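Local atomic coordinates of glutathione S-transferase family protein (PDB entry 5F06), a protein that probably conjugates glutathione to electrophilic substrates in detoxification, as a plant Phi-class glutathione transferase. Residues D166-M177 / W194-F204. Numbering follows the deposited sequence.
Sequences DLHHLPYTYYLM and WWEDISSRPAF
Leu170 packs among Phe204, Ile198 and Trp195 in the all-helical C-terminal domain of the glutathione transferase fold, where helix 170-176 meets the end of helix 189-198 and the start of helix 202-210. From the base outward, Leu170 CB lies off-centre over the Phe204 ring, 3.7 Å from CE1 of Phe204. CG stays over the same face. Leu170 CD1 then reaches Phe204 CD1 at 3.7 Å, while Leu170 CD2 turns to Ile198 CG1 at 3.6 Å and to Trp195 CZ3 at 3.9 Å. Phe204 also directs an edge at the face of the Tyr174 ring in an offset T-shaped pair; the Tyr174 hydroxyl bonds to Asn212.

Trp195 has CG anti to its backbone N (chi1 166°), which carries the indole against helix 170-176. Thr173 CG2 lies over the six-membered ring of Trp195, 3.4 Å from Trp195 CE3, in a CH-pi contact. Met177 CG packs on that same face, and its SD sits farther off, above the five-membered ring, as a Met-aromatic contact.

Nearer the start of 166-177, Trp194 NE1 donates to Asp166 OD1 (3.0 Å, N-H...O 158°), approaching the anti side of the carboxylate somewhat out of its plane. Asp166 OD1 also accepts from Leu157 N, and OD2 from Ser163 N; the latter bond is consistent with the N-capping box of this family. The far end of the same indole points its edge at the face of the His169 ring, with planes 80° apart. Pro171 and Tyr175 touch the glutathione-binding Thr11, placing the helix behind the active site. The buried Thr173 hydroxyl is fixed by Tyr107 OH and by a bond back along the chain, Thr173 OG1 donating to His169 O at 2.6 Å.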
loop_
_atom_site.group_PDB
_atom_site.type_symbol
_atom_site.label_atom_id
_atom_site.label_comp_id
_atom_site.label_asym_id
_atom_site.label_seq_id
_atom_site.Cartn_x
_atom_site.Cartn_y
_atom_site.Cartn_z
ATOM N N ASP A 166 1.886 9.852 8.842
ATOM C CA ASP A 166 1.513 11.223 8.515
ATOM C C ASP A 166 2.285 11.715 7.295
ATOM O O ASP A 166 1.709 12.299 6.376
ATOM C CB ASP A 166 1.771 12.149 9.702
ATOM C CG ASP A 166 1.235 11.592 11.000
ATOM O OD1 ASP A 166 0.029 11.775 11.282
ATOM O OD2 ASP A 166 2.030 10.967 11.736
ATOM N N LEU A 167 3.592 11.468 7.304
ATOM C CA LEU A 167 4.488 11.935 6.251
ATOM C C LEU A 167 3.995 11.565 4.857
ATOM O O LEU A 167 4.033 12.389 3.936
ATOM C CB LEU A 167 5.895 11.366 6.472
ATOM C CG LEU A 167 6.980 11.839 5.497
ATOM C CD1 LEU A 167 8.328 11.903 6.195
ATOM C CD2 LEU A 167 7.074 10.953 4.251
ATOM N N HIS A 168 3.532 10.329 4.697
ATOM C CA HIS A 168 3.125 9.857 3.381
ATOM C C HIS A 168 1.966 10.666 2.802
ATOM O O HIS A 168 1.754 10.649 1.593
ATOM C CB HIS A 168 2.754 8.373 3.432
ATOM C CG HIS A 168 3.939 7.467 3.490
ATOM N ND1 HIS A 168 3.830 6.108 3.686
ATOM C CD2 HIS A 168 5.265 7.726 3.372
ATOM C CE1 HIS A 168 5.037 5.568 3.692
ATOM N NE2 HIS A 168 5.924 6.527 3.503
ATOM N N HIS A 169 1.244 11.387 3.659
ATOM C CA HIS A 169 0.088 12.190 3.234
ATOM C C HIS A 169 0.461 13.560 2.668
ATOM O O HIS A 169 -0.370 14.234 2.061
ATOM C CB HIS A 169 -0.865 12.424 4.407
ATOM C CG HIS A 169 -1.574 11.197 4.878
ATOM N ND1 HIS A 169 -0.970 10.244 5.667
ATOM C CD2 HIS A 169 -2.846 10.775 4.686
ATOM C CE1 HIS A 169 -1.835 9.284 5.936
ATOM N NE2 HIS A 169 -2.983 9.584 5.355
ATOM N N LEU A 170 1.695 13.987 2.891
ATOM C CA LEU A 170 2.057 15.376 2.635
ATOM C C LEU A 170 1.935 15.797 1.164
ATOM O O LEU A 170 1.328 16.829 0.880
ATOM C CB LEU A 170 3.481 15.653 3.137
ATOM C CG LEU A 170 3.622 15.828 4.656
ATOM C CD1 LEU A 170 5.089 15.809 5.054
ATOM C CD2 LEU A 170 2.965 17.120 5.145
ATOM N N PRO A 171 2.490 15.008 0.226
ATOM C CA PRO A 171 2.579 15.563 -1.133
ATOM C C PRO A 171 1.235 15.728 -1.849
ATOM O O PRO A 171 0.994 16.814 -2.368
ATOM C CB PRO A 171 3.468 14.550 -1.871
ATOM C CG PRO A 171 4.186 13.816 -0.810
ATOM C CD PRO A 171 3.233 13.742 0.342
ATOM N N TYR A 172 0.384 14.705 -1.885
ATOM C CA TYR A 172 -0.897 14.846 -2.582
ATOM C C TYR A 172 -1.782 15.864 -1.873
ATOM O O TYR A 172 -2.523 16.613 -2.510
ATOM C CB TYR A 172 -1.630 13.508 -2.686
ATOM C CG TYR A 172 -1.343 12.743 -3.959
ATOM C CD1 TYR A 172 -1.481 13.343 -5.201
ATOM C CD2 TYR A 172 -0.944 11.415 -3.919
ATOM C CE1 TYR A 172 -1.216 12.654 -6.364
ATOM C CE2 TYR A 172 -0.678 10.715 -5.081
ATOM C CZ TYR A 172 -0.816 11.344 -6.300
ATOM O OH TYR A 172 -0.554 10.650 -7.457
ATOM N N THR A 173 -1.699 15.904 -0.551
ATOM C CA THR A 173 -2.522 16.835 0.196
ATOM C C THR A 173 -2.053 18.256 -0.098
ATOM O O THR A 173 -2.871 19.163 -0.235
ATOM C CB THR A 173 -2.485 16.548 1.703
ATOM O OG1 THR A 173 -2.812 15.172 1.932
ATOM C CG2 THR A 173 -3.492 17.423 2.442
ATOM N N TYR A 174 -0.742 18.445 -0.233
ATOM C CA TYR A 174 -0.206 19.771 -0.519
ATOM C C TYR A 174 -0.830 20.335 -1.793
ATOM O O TYR A 174 -1.206 21.509 -1.850
ATOM C CB TYR A 174 1.321 19.737 -0.651
ATOM C CG TYR A 174 1.912 21.114 -0.838
ATOM C CD1 TYR A 174 1.899 22.034 0.202
ATOM C CD2 TYR A 174 2.459 21.503 -2.051
ATOM C CE1 TYR A 174 2.421 23.292 0.045
ATOM C CE2 TYR A 174 2.987 22.770 -2.217
ATOM C CZ TYR A 174 2.965 23.658 -1.164
ATOM O OH TYR A 174 3.484 24.923 -1.313
ATOM N N TYR A 175 -0.961 19.491 -2.809
ATOM C CA TYR A 175 -1.540 19.932 -4.069
ATOM C C TYR A 175 -3.059 20.062 -3.980
ATOM O O TYR A 175 -3.640 20.964 -4.590
ATOM C CB TYR A 175 -1.153 18.975 -5.194
ATOM C CG TYR A 175 0.225 19.224 -5.786
ATOM C CD1 TYR A 175 0.771 20.504 -5.837
ATOM C CD2 TYR A 175 0.973 18.181 -6.310
ATOM C CE1 TYR A 175 2.018 20.733 -6.380
ATOM C CE2 TYR A 175 2.228 18.405 -6.859
ATOM C CZ TYR A 175 2.740 19.684 -6.891
ATOM O OH TYR A 175 3.981 19.925 -7.437
ATOM N N LEU A 176 -3.704 19.175 -3.223
ATOM C CA LEU A 176 -5.144 19.274 -2.999
ATOM C C LEU A 176 -5.498 20.642 -2.420
ATOM O O LEU A 176 -6.493 21.259 -2.807
ATOM C CB LEU A 176 -5.625 18.164 -2.061
ATOM C CG LEU A 176 -7.114 18.162 -1.695
ATOM C CD1 LEU A 176 -7.896 17.227 -2.595
ATOM C CD2 LEU A 176 -7.315 17.791 -0.235
ATOM N N MET A 177 -4.669 21.127 -1.502
ATOM C CA MET A 177 -4.967 22.371 -0.802
ATOM C C MET A 177 -4.851 23.588 -1.717
ATOM O O MET A 177 -5.246 24.691 -1.340
ATOM C CB MET A 177 -4.049 22.531 0.410
ATOM C CG MET A 177 -4.290 21.483 1.497
ATOM S SD MET A 177 -6.002 21.391 2.057
ATOM C CE MET A 177 -6.122 22.918 2.980
ATOM N N TRP A 194 -4.212 19.432 12.049
ATOM C CA TRP A 194 -3.214 18.392 11.781
ATOM C C TRP A 194 -2.427 18.710 10.512
ATOM O O TRP A 194 -1.199 18.657 10.504
ATOM C CB TRP A 194 -3.910 17.034 11.672
ATOM C CG TRP A 194 -3.112 15.917 11.065
ATOM C CD1 TRP A 194 -2.104 15.200 11.656
ATOM C CD2 TRP A 194 -3.285 15.355 9.759
ATOM N NE1 TRP A 194 -1.636 14.240 10.787
ATOM C CE2 TRP A 194 -2.344 14.314 9.620
ATOM C CE3 TRP A 194 -4.141 15.637 8.690
ATOM C CZ2 TRP A 194 -2.238 13.560 8.457
ATOM C CZ3 TRP A 194 -4.030 14.888 7.536
ATOM C CH2 TRP A 194 -3.087 13.861 7.429
ATOM N N TRP A 195 -3.137 19.066 9.447
ATOM C CA TRP A 195 -2.488 19.417 8.189
ATOM C C TRP A 195 -1.556 20.618 8.344
ATOM O O TRP A 195 -0.418 20.600 7.871
ATOM C CB TRP A 195 -3.529 19.725 7.116
ATOM C CG TRP A 195 -2.921 20.393 5.935
ATOM C CD1 TRP A 195 -3.122 21.679 5.525
ATOM C CD2 TRP A 195 -1.981 19.821 5.022
ATOM N NE1 TRP A 195 -2.369 21.940 4.405
ATOM C CE2 TRP A 195 -1.662 20.815 4.075
ATOM C CE3 TRP A 195 -1.381 18.562 4.910
ATOM C CZ2 TRP A 195 -0.770 20.588 3.026
ATOM C CZ3 TRP A 195 -0.495 18.339 3.867
ATOM C CH2 TRP A 195 -0.200 19.348 2.940
ATOM N N GLU A 196 -2.053 21.658 9.003
ATOM C CA GLU A 196 -1.286 22.880 9.213
ATOM C C GLU A 196 -0.041 22.588 10.042
ATOM O O GLU A 196 0.997 23.227 9.868
ATOM C CB GLU A 196 -2.168 23.941 9.882
ATOM C CG GLU A 196 -3.248 24.477 8.946
ATOM C CD GLU A 196 -4.362 25.224 9.653
ATOM O OE1 GLU A 196 -4.454 25.168 10.900
ATOM O OE2 GLU A 196 -5.158 25.872 8.942
ATOM N N ASP A 197 -0.153 21.604 10.928
ATOM C CA ASP A 197 0.969 21.145 11.740
ATOM C C ASP A 197 2.029 20.452 10.879
ATOM O O ASP A 197 3.159 20.929 10.779
ATOM C CB ASP A 197 0.462 20.197 12.838
ATOM C CG ASP A 197 1.567 19.698 13.764
ATOM O OD1 ASP A 197 2.763 19.943 13.497
ATOM O OD2 ASP A 197 1.228 19.036 14.770
ATOM N N ILE A 198 1.672 19.327 10.262
ATOM C CA ILE A 198 2.672 18.521 9.569
ATOM C C ILE A 198 3.223 19.247 8.339
ATOM O O ILE A 198 4.391 19.079 7.995
ATOM C CB ILE A 198 2.112 17.129 9.162
ATOM C CG1 ILE A 198 0.983 17.255 8.134
ATOM C CG2 ILE A 198 1.645 16.373 10.409
ATOM C CD1 ILE A 198 0.486 15.913 7.583
ATOM N N SER A 199 2.406 20.077 7.696
ATOM C CA SER A 199 2.850 20.798 6.501
ATOM C C SER A 199 3.781 21.977 6.826
ATOM O O SER A 199 4.380 22.564 5.918
ATOM C CB SER A 199 1.640 21.292 5.698
ATOM O OG SER A 199 0.898 22.286 6.391
ATOM N N SER A 200 3.912 22.317 8.110
ATOM C CA SER A 200 4.794 23.404 8.527
ATOM C C SER A 200 6.096 22.888 9.147
ATOM O O SER A 200 6.918 23.677 9.605
ATOM C CB SER A 200 4.079 24.334 9.521
ATOM O OG SER A 200 3.785 23.669 10.739
ATOM N N ARG A 201 6.283 21.573 9.169
ATOM C CA ARG A 201 7.534 21.006 9.657
ATOM C C ARG A 201 8.679 21.445 8.750
ATOM O O ARG A 201 8.500 21.516 7.534
ATOM C CB ARG A 201 7.458 19.482 9.715
ATOM C CG ARG A 201 6.440 18.952 10.717
ATOM C CD ARG A 201 6.385 17.431 10.692
ATOM N NE ARG A 201 7.651 16.810 11.080
ATOM C CZ ARG A 201 8.002 16.502 12.330
ATOM N NH1 ARG A 201 7.184 16.752 13.343
ATOM N NH2 ARG A 201 9.177 15.934 12.568
ATOM N N PRO A 202 9.853 21.752 9.336
ATOM C CA PRO A 202 11.000 22.198 8.536
ATOM C C PRO A 202 11.340 21.253 7.389
ATOM O O PRO A 202 11.683 21.715 6.300
ATOM C CB PRO A 202 12.140 22.243 9.556
ATOM C CG PRO A 202 11.472 22.504 10.853
ATOM C CD PRO A 202 10.153 21.788 10.782
ATOM N N ALA A 203 11.226 19.950 7.632
ATOM C CA ALA A 203 11.604 18.946 6.646
ATOM C C ALA A 203 10.699 18.961 5.416
ATOM O O ALA A 203 11.106 18.495 4.353
ATOM C CB ALA A 203 11.597 17.565 7.281
ATOM N N PHE A 204 9.479 19.480 5.548
ATOM C CA PHE A 204 8.587 19.565 4.393
ATOM C C PHE A 204 8.632 20.944 3.757
ATOM O O PHE A 204 8.388 21.085 2.558
ATOM C CB PHE A 204 7.138 19.232 4.757
ATOM C CG PHE A 204 6.210 19.275 3.573
ATOM C CD1 PHE A 204 6.292 18.308 2.582
ATOM C CD2 PHE A 204 5.283 20.295 3.432
ATOM C CE1 PHE A 204 5.459 18.351 1.480
ATOM C CE2 PHE A 204 4.447 20.341 2.331
ATOM C CZ PHE A 204 4.537 19.367 1.355
#